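PDB 3LTO: mevalonate diphosphate decarboxylase from Legionella pneumophila, which probably catalyses the ATP-dependent decarboxylation of mevalonate diphosphate to isopentenyl diphosphate, the building block of isoprenoid lipids. Local coordinates for residues S30-T35 with A156-W161; P49-I54 with G88-F93; I183-K188 with A284-H289. All coordinates share one frame; numbering follows the deposited sequence.

Contact 1: residues S30-T35 with A156-W161; sequences SSLSYT and APWALW
Ala156 and Thr35 meet where the two segments begin to run together, the methyl CB of Ala156 lying 3.8 Å from Thr35 CB, while Thr35 OG1 bonds back to Tyr155 O. Pro157, entered through a cis peptide bond, offers its carbonyl: Thr35 N donates to Pro157 O at 2.9 Å, coming in tilted from the carbonyl plane. Trp158 then brings an indole face up to Tyr34. The phenol ring enters edge-first, with Tyr34 CD1 3.5 Å from Trp158 CZ2 and the planes at 55°, an edge-to-face pair, and Tyr34 CB adds a CH-pi contact over the six-membered ring. Both rings are pinned at their polar ends, Trp158 NE1 by Tyr173 O and Tyr34 OH by Leu176 N, which limits their rotation. Leu32 CG brushes Trp158 CE3 obliquely, and Phe223 of helix 208-224 meets the indole edge-to-face. Ala159 forms a hydrogen-bonded antiparallel pair with Ser33, exchanging two N-H···O bonds. Strand 31-47 also pairs antiparallel with strand 2-12, Tyr34 bonding to Ile11 and Leu32 to Leu13 just beyond its end, within the S5-like N-terminal domain of the GHMP superfamily. Leu160 lies on the same face of the sheet as Leu32, Tyr34 and Trp158; its CD1 reaches Ser31 O at 3.5 Å, and Val309 of the second subunit packs against it. Trp161 closes the ladder in another hydrogen-bonded antiparallel pair, Trp161 N to Ser31 O being 2.9 Å and almost straight at 176°. Ser31 OG, placed between its own N and carbonyl carbon (chi1 58°), comes obliquely to within 3.3 Å of Trp161 CE3 and bonds to Arg152 NE; a sulfate, probably from the crystallisation liquor, lies about 4 Å from this serine side chain.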
ATOM      1  N   SER A  30       7.926   7.873   1.040  1.00  7.98           N
ATOM      2  CA  SER A  30       7.500   7.894  -0.339  1.00  8.21           C
ATOM      3  C   SER A  30       8.652   8.370  -1.209  1.00  8.30           C
ATOM      4  O   SER A  30       9.665   8.884  -0.710  1.00  7.32           O
ATOM      5  CB  SER A  30       6.312   8.839  -0.507  1.00  6.56           C
ATOM      6  OG  SER A  30       5.208   8.401   0.260  1.00  9.89           O
ATOM      7  N   SER A  31       8.487   8.190  -2.514  1.00  6.25           N
ATOM      8  CA  SER A  31       9.480   8.620  -3.485  1.00  6.51           C
ATOM      9  C   SER A  31       8.767   9.150  -4.726  1.00  7.79           C
ATOM     10  O   SER A  31       7.674   8.692  -5.070  1.00  9.93           O
ATOM     11  CB  SER A  31      10.422   7.463  -3.843  1.00  6.88           C
ATOM     12  OG  SER A  31       9.722   6.337  -4.356  1.00 11.01           O
ATOM     13  N   LEU A  32       9.381  10.136  -5.376  1.00  8.53           N
ATOM     14  CA  LEU A  32       8.833  10.763  -6.577  1.00  9.76           C
ATOM     15  C   LEU A  32       9.906  10.826  -7.666  1.00 11.32           C
ATOM     16  O   LEU A  32      11.007  11.337  -7.429  1.00 10.44           O
ATOM     17  CB  LEU A  32       8.362  12.185  -6.259  1.00 10.05           C
ATOM     18  CG  LEU A  32       7.876  13.014  -7.445  1.00 10.37           C
ATOM     19  CD1 LEU A  32       6.451  12.638  -7.783  1.00 13.08           C
ATOM     20  CD2 LEU A  32       7.951  14.477  -7.103  1.00 15.77           C
ATOM     21  N   SER A  33       9.589  10.330  -8.859  1.00  9.90           N
ATOM     22  CA  SER A  33      10.565  10.340  -9.935  1.00 11.84           C
ATOM     23  C   SER A  33       9.997  10.746 -11.287  1.00 12.51           C
ATOM     24  O   SER A  33       8.787  10.691 -11.515  1.00 12.18           O
ATOM     25  CB  SER A  33      11.216   8.959 -10.056  1.00 11.29           C
ATOM     26  OG  SER A  33      10.245   7.974 -10.369  1.00 12.76           O
ATOM     27  N   TYR A  34      10.892  11.163 -12.177  1.00 12.78           N
ATOM     28  CA  TYR A  34      10.517  11.555 -13.525  1.00 12.55           C
ATOM     29  C   TYR A  34      10.861  10.367 -14.416  1.00 12.74           C
ATOM     30  O   TYR A  34      11.945   9.798 -14.295  1.00 13.56           O
ATOM     31  CB  TYR A  34      11.322  12.769 -13.979  1.00 12.30           C
ATOM     32  CG  TYR A  34      10.917  13.267 -15.353  1.00 14.20           C
ATOM     33  CD1 TYR A  34       9.618  13.709 -15.597  1.00 13.12           C
ATOM     34  CD2 TYR A  34      11.823  13.273 -16.412  1.00 12.78           C
ATOM     35  CE1 TYR A  34       9.229  14.139 -16.861  1.00 12.50           C
ATOM     36  CE2 TYR A  34      11.440  13.702 -17.682  1.00 12.71           C
ATOM     37  CZ  TYR A  34      10.142  14.132 -17.896  1.00 10.90           C
ATOM     38  OH  TYR A  34       9.749  14.546 -19.150  1.00 11.72           O
ATOM     39  N   THR A  35       9.950   9.986 -15.302  1.00 11.10           N
ATOM     40  CA  THR A  35      10.214   8.854 -16.177  1.00 11.04           C
ATOM     41  C   THR A  35      10.989   9.320 -17.411  1.00 12.92           C
ATOM     42  O   THR A  35      10.507  10.138 -18.185  1.00 15.54           O
ATOM     43  CB  THR A  35       8.889   8.154 -16.580  1.00  9.88           C
ATOM     44  OG1 THR A  35       8.145   7.826 -15.396  1.00  2.99           O
ATOM     45  CG2 THR A  35       9.171   6.863 -17.339  1.00  7.13           C
ATOM     46  N   ALA A 156       4.285   7.107 -16.120  1.00  8.66           N
ATOM     47  CA  ALA A 156       4.873   8.288 -16.740  1.00  9.40           C
ATOM     48  C   ALA A 156       3.792   9.357 -16.913  1.00  9.86           C
ATOM     49  O   ALA A 156       2.604   9.034 -16.976  1.00  8.83           O
ATOM     50  CB  ALA A 156       5.463   7.917 -18.094  1.00  9.07           C
ATOM     51  N   PRO A 157       4.189  10.642 -16.989  1.00  9.14           N
ATOM     52  CA  PRO A 157       5.577  11.107 -16.918  1.00 10.06           C
ATOM     53  C   PRO A 157       6.141  11.215 -15.497  1.00  9.97           C
ATOM     54  O   PRO A 157       7.349  11.342 -15.318  1.00 10.43           O
ATOM     55  CB  PRO A 157       5.520  12.454 -17.637  1.00 10.00           C
ATOM     56  CG  PRO A 157       4.178  12.965 -17.230  1.00 11.11           C
ATOM     57  CD  PRO A 157       3.302  11.739 -17.416  1.00  6.91           C
ATOM     58  N   TRP A 158       5.273  11.172 -14.493  1.00 11.40           N
ATOM     59  CA  TRP A 158       5.720  11.234 -13.101  1.00 11.38           C
ATOM     60  C   TRP A 158       5.148  10.066 -12.314  1.00 12.23           C
ATOM     61  O   TRP A 158       4.008   9.662 -12.531  1.00 13.79           O
ATOM     62  CB  TRP A 158       5.277  12.536 -12.427  1.00 11.35           C
ATOM     63  CG  TRP A 158       5.863  13.764 -13.020  1.00 10.63           C
ATOM     64  CD1 TRP A 158       5.332  14.526 -14.021  1.00 10.44           C
ATOM     65  CD2 TRP A 158       7.124  14.358 -12.685  1.00  8.26           C
ATOM     66  NE1 TRP A 158       6.191  15.560 -14.331  1.00 10.89           N
ATOM     67  CE2 TRP A 158       7.296  15.478 -13.527  1.00  7.88           C
ATOM     68  CE3 TRP A 158       8.126  14.050 -11.756  1.00  7.72           C
ATOM     69  CZ2 TRP A 158       8.434  16.291 -13.470  1.00  8.07           C
ATOM     70  CZ3 TRP A 158       9.257  14.856 -11.699  1.00  7.26           C
ATOM     71  CH2 TRP A 158       9.401  15.965 -12.552  1.00  7.07           C
ATOM     72  N   ALA A 159       5.938   9.530 -11.388  1.00 12.01           N
ATOM     73  CA  ALA A 159       5.490   8.408 -10.571  1.00 10.17           C
ATOM     74  C   ALA A 159       5.656   8.691  -9.089  1.00 10.00           C
ATOM     75  O   ALA A 159       6.711   9.134  -8.651  1.00  9.67           O
ATOM     76  CB  ALA A 159       6.262   7.150 -10.940  1.00  8.01           C
ATOM     77  N   LEU A 160       4.605   8.433  -8.321  1.00 11.19           N
ATOM     78  CA  LEU A 160       4.655   8.634  -6.885  1.00 10.29           C
ATOM     79  C   LEU A 160       4.439   7.286  -6.229  1.00 10.58           C
ATOM     80  O   LEU A 160       3.448   6.609  -6.489  1.00 10.40           O
ATOM     81  CB  LEU A 160       3.577   9.613  -6.420  1.00 11.38           C
ATOM     82  CG  LEU A 160       3.520   9.826  -4.900  1.00 11.03           C
ATOM     83  CD1 LEU A 160       4.794  10.502  -4.432  1.00 12.70           C
ATOM     84  CD2 LEU A 160       2.307  10.671  -4.533  1.00  8.82           C
ATOM     85  N   TRP A 161       5.388   6.901  -5.386  1.00 11.87           N
ATOM     86  CA  TRP A 161       5.345   5.630  -4.679  1.00 10.59           C
ATOM     87  C   TRP A 161       5.162   5.921  -3.191  1.00 12.97           C
ATOM     88  O   TRP A 161       5.997   6.574  -2.565  1.00 14.00           O
ATOM     89  CB  TRP A 161       6.654   4.872  -4.952  1.00  8.99           C
ATOM     90  CG  TRP A 161       6.846   3.562  -4.234  1.00  7.31           C
ATOM     91  CD1 TRP A 161       5.895   2.811  -3.611  1.00  9.05           C
ATOM     92  CD2 TRP A 161       8.077   2.844  -4.094  1.00  7.33           C
ATOM     93  NE1 TRP A 161       6.455   1.666  -3.086  1.00  6.85           N
ATOM     94  CE2 TRP A 161       7.794   1.660  -3.371  1.00  8.10           C
ATOM     95  CE3 TRP A 161       9.396   3.084  -4.510  1.00  5.72           C
ATOM     96  CZ2 TRP A 161       8.783   0.718  -3.051  1.00  8.16           C
ATOM     97  CZ3 TRP A 161      10.381   2.153  -4.193  1.00  5.01           C
ATOM     98  CH2 TRP A 161      10.067   0.981  -3.471  1.00  9.10           C
TER

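Contact 2: residues P49-I54 with G88-F93; sequences PTKKDI and GYVGGF
In Asp53, CG stands anti to the carbonyl carbon and beside the backbone N (chi1 -51°), and the carboxylate comes round to Phe93, OD1 lying 2.8 Å from Phe93 N. The first torsion of Phe93 has the same sense, -74°, and carries the ring away from the loop, and OD1 lies near the plane of the ring at its edge. The motif joined here is the start of a parallel strand pair: Ile54 N donates to Phe93 O at 2.9 Å, and the next backbone bond of Ile54 is made with Ile95, two residues further along the same neighbour, as parallel strands do. Just before the pairing begins, OD1 appears to stand in for Lys52 O, which lies too far from Phe93 N to bond. The bond OD1 accepts is bent, 134° at the hydrogen, and uses its anti lone pair, the one turned away from OD2. The same oxygen forms a salt bridge with Lys84 of helix 71-87, whose NZ also donates to Gly91 O; the ammonium group probably helps keep the carboxylate ionised while sharing OD1 with the Phe93 amide. On the other side of the turn Gly92 N donates to Thr50 O at 2.9 Å, tilted from the carbonyl plane. Gly92 has no side chain, which lets the loop 50-52 settle against it, Lys52 O lying 3.7 Å from Gly92 CA on the side a CB would take. Thr50 is itself part of an ST turn, its OG1 accepting from Lys52 N, so the loop holds its own bend while its carbonyl serves the other segment. Near the surface the aliphatic part of Lys51 crosses Val90, Lys51 CG lying 4.0 Å from Val90 CG1.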
ATOM      1  N   PRO A  49      16.060 -25.621 -23.092  1.00 32.40           N
ATOM      2  CA  PRO A  49      15.610 -26.996 -22.838  1.00 32.90           C
ATOM      3  C   PRO A  49      15.674 -27.382 -21.362  1.00 32.72           C
ATOM      4  O   PRO A  49      14.869 -28.186 -20.884  1.00 33.74           O
ATOM      5  CB  PRO A  49      16.569 -27.841 -23.680  1.00 33.28           C
ATOM      6  CG  PRO A  49      17.021 -26.894 -24.763  1.00 34.09           C
ATOM      7  CD  PRO A  49      17.223 -25.612 -23.997  1.00 33.10           C
ATOM      8  N   THR A  50      16.642 -26.808 -20.651  1.00 31.73           N
ATOM      9  CA  THR A  50      16.843 -27.083 -19.231  1.00 29.24           C
ATOM     10  C   THR A  50      15.831 -26.370 -18.342  1.00 25.76           C
ATOM     11  O   THR A  50      14.891 -25.745 -18.826  1.00 24.70           O
ATOM     12  CB  THR A  50      18.247 -26.645 -18.778  1.00 32.65           C
ATOM     13  OG1 THR A  50      18.413 -26.938 -17.381  1.00 36.72           O
ATOM     14  CG2 THR A  50      18.429 -25.148 -18.989  1.00 32.72           C
ATOM     15  N   LYS A  51      16.045 -26.468 -17.035  1.00 23.61           N
ATOM     16  CA  LYS A  51      15.178 -25.836 -16.050  1.00 21.64           C
ATOM     17  C   LYS A  51      15.826 -24.580 -15.482  1.00 18.44           C
ATOM     18  O   LYS A  51      15.174 -23.787 -14.806  1.00 18.72           O
ATOM     19  CB  LYS A  51      14.886 -26.803 -14.896  1.00 24.44           C
ATOM     20  CG  LYS A  51      13.735 -27.782 -15.137  1.00 27.81           C
ATOM     21  CD  LYS A  51      14.059 -28.780 -16.227  1.00 29.07           C
ATOM     22  CE  LYS A  51      12.961 -29.827 -16.372  1.00 30.13           C
ATOM     23  NZ  LYS A  51      13.291 -30.796 -17.461  1.00 29.14           N
ATOM     24  N   LYS A  52      17.111 -24.398 -15.760  1.00 15.32           N
ATOM     25  CA  LYS A  52      17.836 -23.250 -15.240  1.00 13.46           C
ATOM     26  C   LYS A  52      18.042 -22.105 -16.226  1.00 11.65           C
ATOM     27  O   LYS A  52      18.358 -22.312 -17.395  1.00 11.05           O
ATOM     28  CB  LYS A  52      19.185 -23.712 -14.690  1.00 13.79           C
ATOM     29  CG  LYS A  52      19.063 -24.650 -13.496  1.00 15.03           C
ATOM     30  CD  LYS A  52      18.423 -23.948 -12.307  1.00 12.67           C
ATOM     31  CE  LYS A  52      18.489 -24.815 -11.060  1.00 13.11           C
ATOM     32  NZ  LYS A  52      17.906 -24.124  -9.878  1.00 14.47           N
ATOM     33  N   ASP A  53      17.861 -20.888 -15.731  1.00 10.28           N
ATOM     34  CA  ASP A  53      18.025 -19.696 -16.546  1.00 10.30           C
ATOM     35  C   ASP A  53      19.495 -19.343 -16.731  1.00  9.50           C
ATOM     36  O   ASP A  53      20.349 -19.722 -15.929  1.00  8.70           O
ATOM     37  CB  ASP A  53      17.313 -18.519 -15.890  1.00  8.79           C
ATOM     38  CG  ASP A  53      15.883 -18.846 -15.517  1.00  9.26           C
ATOM     39  OD1 ASP A  53      15.159 -19.390 -16.375  1.00  9.82           O
ATOM     40  OD2 ASP A  53      15.488 -18.554 -14.369  1.00  9.07           O
ATOM     41  N   ILE A  54      19.783 -18.618 -17.805  1.00  9.42           N
ATOM     42  CA  ILE A  54      21.140 -18.171 -18.082  1.00  7.89           C
ATOM     43  C   ILE A  54      21.046 -16.703 -18.447  1.00  8.05           C
ATOM     44  O   ILE A  54      20.175 -16.312 -19.225  1.00 10.15           O
ATOM     45  CB  ILE A  54      21.772 -18.936 -19.260  1.00  6.65           C
ATOM     46  CG1 ILE A  54      21.954 -20.413 -18.892  1.00  6.35           C
ATOM     47  CG2 ILE A  54      23.093 -18.305 -19.634  1.00  5.41           C
ATOM     48  CD1 ILE A  54      22.572 -21.234 -20.002  1.00  8.01           C
ATOM     49  N   GLY A  88       3.631 -20.228 -11.925  1.00 15.47           N
ATOM     50  CA  GLY A  88       3.649 -21.676 -11.772  1.00 14.73           C
ATOM     51  C   GLY A  88       4.288 -22.382 -12.958  1.00 15.54           C
ATOM     52  O   GLY A  88       3.895 -23.487 -13.323  1.00 15.33           O
ATOM     53  N   TYR A  89       5.285 -21.740 -13.559  1.00 13.80           N
ATOM     54  CA  TYR A  89       5.975 -22.301 -14.710  1.00 12.45           C
ATOM     55  C   TYR A  89       7.283 -22.966 -14.313  1.00 13.82           C
ATOM     56  O   TYR A  89       7.961 -22.522 -13.387  1.00 13.19           O
ATOM     57  CB  TYR A  89       6.281 -21.200 -15.722  1.00 11.27           C
ATOM     58  CG  TYR A  89       6.989 -21.676 -16.967  1.00  8.31           C
ATOM     59  CD1 TYR A  89       6.273 -22.226 -18.029  1.00  8.40           C
ATOM     60  CD2 TYR A  89       8.370 -21.539 -17.105  1.00  9.91           C
ATOM     61  CE1 TYR A  89       6.902 -22.617 -19.199  1.00  8.02           C
ATOM     62  CE2 TYR A  89       9.022 -21.935 -18.289  1.00  9.30           C
ATOM     63  CZ  TYR A  89       8.274 -22.470 -19.328  1.00  9.67           C
ATOM     64  OH  TYR A  89       8.883 -22.839 -20.508  1.00 10.30           O
ATOM     65  N   VAL A  90       7.637 -24.029 -15.028  1.00 13.91           N
ATOM     66  CA  VAL A  90       8.880 -24.740 -14.771  1.00 14.22           C
ATOM     67  C   VAL A  90       9.640 -24.822 -16.087  1.00 12.73           C
ATOM     68  O   VAL A  90       9.150 -25.401 -17.053  1.00 13.98           O
ATOM     69  CB  VAL A  90       8.628 -26.173 -14.249  1.00 16.62           C
ATOM     70  CG1 VAL A  90       9.972 -26.878 -13.997  1.00 16.20           C
ATOM     71  CG2 VAL A  90       7.804 -26.127 -12.960  1.00 15.70           C
ATOM     72  N   GLY A  91      10.830 -24.234 -16.125  1.00 11.51           N
ATOM     73  CA  GLY A  91      11.627 -24.251 -17.342  1.00 10.20           C
ATOM     74  C   GLY A  91      12.600 -23.090 -17.320  1.00 12.22           C
ATOM     75  O   GLY A  91      12.316 -22.055 -16.709  1.00 11.61           O
ATOM     76  N   GLY A  92      13.745 -23.250 -17.977  1.00 12.53           N
ATOM     77  CA  GLY A  92      14.740 -22.190 -17.988  1.00 11.50           C
ATOM     78  C   GLY A  92      14.646 -21.279 -19.195  1.00 12.34           C
ATOM     79  O   GLY A  92      14.033 -21.626 -20.202  1.00 14.76           O
ATOM     80  N   PHE A  93      15.267 -20.109 -19.092  1.00 11.62           N
ATOM     81  CA  PHE A  93      15.263 -19.127 -20.169  1.00 10.95           C
ATOM     82  C   PHE A  93      16.651 -18.534 -20.352  1.00 11.59           C
ATOM     83  O   PHE A  93      17.417 -18.421 -19.387  1.00 14.02           O
ATOM     84  CB  PHE A  93      14.311 -17.971 -19.838  1.00  9.76           C
ATOM     85  CG  PHE A  93      12.856 -18.311 -19.962  1.00 11.87           C
ATOM     86  CD1 PHE A  93      12.211 -18.226 -21.195  1.00 11.29           C
ATOM     87  CD2 PHE A  93      12.126 -18.717 -18.846  1.00  8.69           C
ATOM     88  CE1 PHE A  93      10.852 -18.540 -21.318  1.00 13.42           C
ATOM     89  CE2 PHE A  93      10.770 -19.036 -18.955  1.00 11.82           C
ATOM     90  CZ  PHE A  93      10.130 -18.946 -20.196  1.00 12.07           C
TER

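Contact 3: residues I183-K188 with A284-H289; sequences ISSQEK and AGPNVH
Ile183 lies across Pro286, and its side chain can be followed along the carbonyl of that proline. CB stands 3.6 Å from Pro286 O. The next atom of the longer branch, CG1, is placed anti to the carbonyl carbon (chi1 -67°) and passes the same oxygen less closely. At the tip, CD1 comes back to 3.7 Å from Pro286 O and also reaches Val288 CG2 at 4.2 Å, where strand 288-292 begins. Thr260 of helix 258-274 touches both Ile183 and Val288 and so bounds this small apolar patch. From the proline's side the pyrrolidine ring leans on the backbone, with Pro286 CB 3.3 Å from Ile183 O, and Pro286 CG lies beside Ser185 OG, whose hydrogen bond goes to Glu189. The polar half of the contact belongs to Asn287. Its OD1 accepts from Ile183 N at 3.2 Å, the donor lying in the carbonyl plane and the bond bent to 144° at the hydrogen. A water 2.8 Å from Asn287 OD1 and 3.1 Å from Ile183 O links the amide oxygen to the carbonyl of Ile183, the residue whose N-H it already accepts. Asn287 ND2 donates to Ser105 O, in the glycine- and serine-rich loop ahead of helix 110-129 that in GHMP relatives wraps the nucleotide phosphates; the segment Ala284-Gly285-Pro286-Asn287 likewise resembles the third conserved motif of that superfamily. Both segments belong to the C-terminal domain, and Asn287 extends their contact to the N-terminal one. With the oxygen accepting and the nitrogen donating, the amide has its orientation fixed, so one buried asparagine can serve a strand end on one side and, probably, help position a nucleotide-binding loop on the other.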
ATOM      1  N   ILE A 183      30.741  12.239 -14.494  1.00 18.72           N
ATOM      2  CA  ILE A 183      31.968  12.408 -13.738  1.00 20.12           C
ATOM      3  C   ILE A 183      32.535  11.008 -13.522  1.00 22.58           C
ATOM      4  O   ILE A 183      31.929  10.183 -12.838  1.00 22.96           O
ATOM      5  CB  ILE A 183      31.691  13.105 -12.393  1.00 19.12           C
ATOM      6  CG1 ILE A 183      31.242  14.546 -12.654  1.00 19.35           C
ATOM      7  CG2 ILE A 183      32.929  13.072 -11.524  1.00 16.10           C
ATOM      8  CD1 ILE A 183      30.902  15.328 -11.411  1.00 18.36           C
ATOM      9  N   SER A 184      33.687  10.742 -14.133  1.00 24.59           N
ATOM     10  CA  SER A 184      34.337   9.436 -14.049  1.00 27.58           C
ATOM     11  C   SER A 184      34.456   8.864 -12.637  1.00 28.07           C
ATOM     12  O   SER A 184      34.783   9.572 -11.685  1.00 27.93           O
ATOM     13  CB  SER A 184      35.718   9.509 -14.698  1.00 29.23           C
ATOM     14  OG  SER A 184      35.606   9.915 -16.056  1.00 34.21           O
ATOM     15  N   SER A 185      34.187   7.568 -12.515  1.00 29.41           N
ATOM     16  CA  SER A 185      34.251   6.897 -11.222  1.00 30.81           C
ATOM     17  C   SER A 185      35.672   6.706 -10.712  1.00 31.89           C
ATOM     18  O   SER A 185      36.632   6.659 -11.486  1.00 31.17           O
ATOM     19  CB  SER A 185      33.575   5.520 -11.293  1.00 29.55           C
ATOM     20  OG  SER A 185      32.173   5.631 -11.446  1.00 28.68           O
ATOM     21  N   GLN A 186      35.790   6.598  -9.396  1.00 32.70           N
ATOM     22  CA  GLN A 186      37.072   6.365  -8.753  1.00 33.56           C
ATOM     23  C   GLN A 186      37.167   4.854  -8.581  1.00 34.49           C
ATOM     24  O   GLN A 186      36.149   4.165  -8.470  1.00 34.45           O
ATOM     25  CB  GLN A 186      37.104   7.040  -7.384  1.00 32.69           C
ATOM     26  CG  GLN A 186      36.840   8.529  -7.428  1.00 33.74           C
ATOM     27  CD  GLN A 186      36.246   9.048  -6.133  1.00 35.68           C
ATOM     28  OE1 GLN A 186      36.879   8.994  -5.076  1.00 35.49           O
ATOM     29  NE2 GLN A 186      35.014   9.548  -6.209  1.00 37.00           N
ATOM     30  N   GLU A 187      38.384   4.332  -8.572  1.00 35.94           N
ATOM     31  CA  GLU A 187      38.586   2.901  -8.391  1.00 37.06           C
ATOM     32  C   GLU A 187      37.938   2.493  -7.064  1.00 36.35           C
ATOM     33  O   GLU A 187      37.817   3.310  -6.152  1.00 35.20           O
ATOM     34  CB  GLU A 187      40.089   2.613  -8.372  1.00 39.09           C
ATOM     35  CG  GLU A 187      40.481   1.148  -8.349  1.00 42.82           C
ATOM     36  CD  GLU A 187      41.946   0.950  -8.717  1.00 44.91           C
ATOM     37  OE1 GLU A 187      42.808   1.649  -8.134  1.00 44.05           O
ATOM     38  OE2 GLU A 187      42.236   0.098  -9.589  1.00 46.64           O
ATOM     39  N   LYS A 188      37.500   1.243  -6.962  1.00 36.49           N
ATOM     40  CA  LYS A 188      36.880   0.766  -5.727  1.00 37.35           C
ATOM     41  C   LYS A 188      35.602   1.539  -5.364  1.00 35.59           C
ATOM     42  O   LYS A 188      35.329   1.788  -4.190  1.00 37.08           O
ATOM     43  CB  LYS A 188      37.903   0.859  -4.582  1.00 39.44           C
ATOM     44  CG  LYS A 188      37.384   0.503  -3.189  1.00 43.88           C
ATOM     45  CD  LYS A 188      36.904  -0.939  -3.088  1.00 45.88           C
ATOM     46  CE  LYS A 188      36.458  -1.258  -1.664  1.00 46.96           C
ATOM     47  NZ  LYS A 188      35.394  -0.321  -1.184  1.00 47.02           N
ATOM     48  N   ALA A 284      23.047   7.484  -5.876  1.00 12.11           N
ATOM     49  CA  ALA A 284      24.222   6.950  -5.197  1.00 12.16           C
ATOM     50  C   ALA A 284      25.246   6.697  -6.293  1.00 11.98           C
ATOM     51  O   ALA A 284      25.530   5.548  -6.640  1.00 11.65           O
ATOM     52  CB  ALA A 284      23.877   5.639  -4.463  1.00  8.86           C
ATOM     53  N   GLY A 285      25.780   7.785  -6.846  1.00 11.92           N
ATOM     54  CA  GLY A 285      26.754   7.677  -7.913  1.00 10.87           C
ATOM     55  C   GLY A 285      27.411   9.020  -8.159  1.00 10.01           C
ATOM     56  O   GLY A 285      26.985  10.010  -7.578  1.00 10.05           O
ATOM     57  N   PRO A 286      28.437   9.091  -9.028  1.00 10.28           N
ATOM     58  CA  PRO A 286      29.170  10.322  -9.355  1.00 10.35           C
ATOM     59  C   PRO A 286      28.524  11.311 -10.332  1.00 10.62           C
ATOM     60  O   PRO A 286      28.804  12.508 -10.272  1.00 11.63           O
ATOM     61  CB  PRO A 286      30.481   9.786  -9.908  1.00 10.25           C
ATOM     62  CG  PRO A 286      30.007   8.590 -10.690  1.00  9.96           C
ATOM     63  CD  PRO A 286      29.052   7.931  -9.698  1.00  8.70           C
ATOM     64  N   ASN A 287      27.678  10.820 -11.233  1.00 10.31           N
ATOM     65  CA  ASN A 287      27.044  11.688 -12.225  1.00  9.06           C
ATOM     66  C   ASN A 287      26.106  12.737 -11.632  1.00  7.79           C
ATOM     67  O   ASN A 287      25.530  12.542 -10.566  1.00  9.48           O
ATOM     68  CB  ASN A 287      26.263  10.855 -13.255  1.00  9.83           C
ATOM     69  CG  ASN A 287      27.158   9.937 -14.084  1.00 11.10           C
ATOM     70  OD1 ASN A 287      28.359  10.180 -14.238  1.00 10.92           O
ATOM     71  ND2 ASN A 287      26.564   8.887 -14.641  1.00  9.75           N
ATOM     72  N   VAL A 288      25.954  13.851 -12.334  1.00  8.01           N
ATOM     73  CA  VAL A 288      25.065  14.912 -11.889  1.00  8.41           C
ATOM     74  C   VAL A 288      23.986  15.091 -12.947  1.00  8.52           C
ATOM     75  O   VAL A 288      24.290  15.287 -14.123  1.00  9.67           O
ATOM     76  CB  VAL A 288      25.823  16.248 -11.693  1.00  9.14           C
ATOM     77  CG1 VAL A 288      24.836  17.360 -11.370  1.00  9.36           C
ATOM     78  CG2 VAL A 288      26.839  16.111 -10.560  1.00  7.92           C
ATOM     79  N   HIS A 289      22.729  15.020 -12.519  1.00  7.52           N
ATOM     80  CA  HIS A 289      21.601  15.153 -13.430  1.00  9.28           C
ATOM     81  C   HIS A 289      20.989  16.541 -13.473  1.00 10.12           C
ATOM     82  O   HIS A 289      20.737  17.178 -12.446  1.00  9.24           O
ATOM     83  CB  HIS A 289      20.506  14.143 -13.072  1.00  8.86           C
ATOM     84  CG  HIS A 289      20.943  12.718 -13.188  1.00  9.84           C
ATOM     85  ND1 HIS A 289      20.522  11.890 -14.206  1.00 10.76           N
ATOM     86  CD2 HIS A 289      21.809  11.990 -12.445  1.00  8.72           C
ATOM     87  CE1 HIS A 289      21.114  10.715 -14.087  1.00 10.31           C
ATOM     88  NE2 HIS A 289      21.900  10.750 -13.028  1.00 10.99           N
TER
HETATM   89  O   HOH W   1      30.265   8.108 -14.357  1.00 20.67           O

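Contacts 1 and 2 share the N-terminal domain and are linked through strand 31-47, which supplies 30-35 and leads into 49-54; in sequence, contact 2 is nested within the loop that contact 1 closes. Their centres are nonetheless 34 Å apart. Contact 1 is buried, a full antiparallel ladder reinforced by aromatic rings; contact 2 sits at the periphery, where a few backbone bonds and a charged carboxylate do the joining. Contact 3, in the C-terminal domain on the opposite side of the chain's centre from contact 1, is buried as well, yet small, relying on proline-isoleucine packing and one amide with its water rather than on continuous strand pairing.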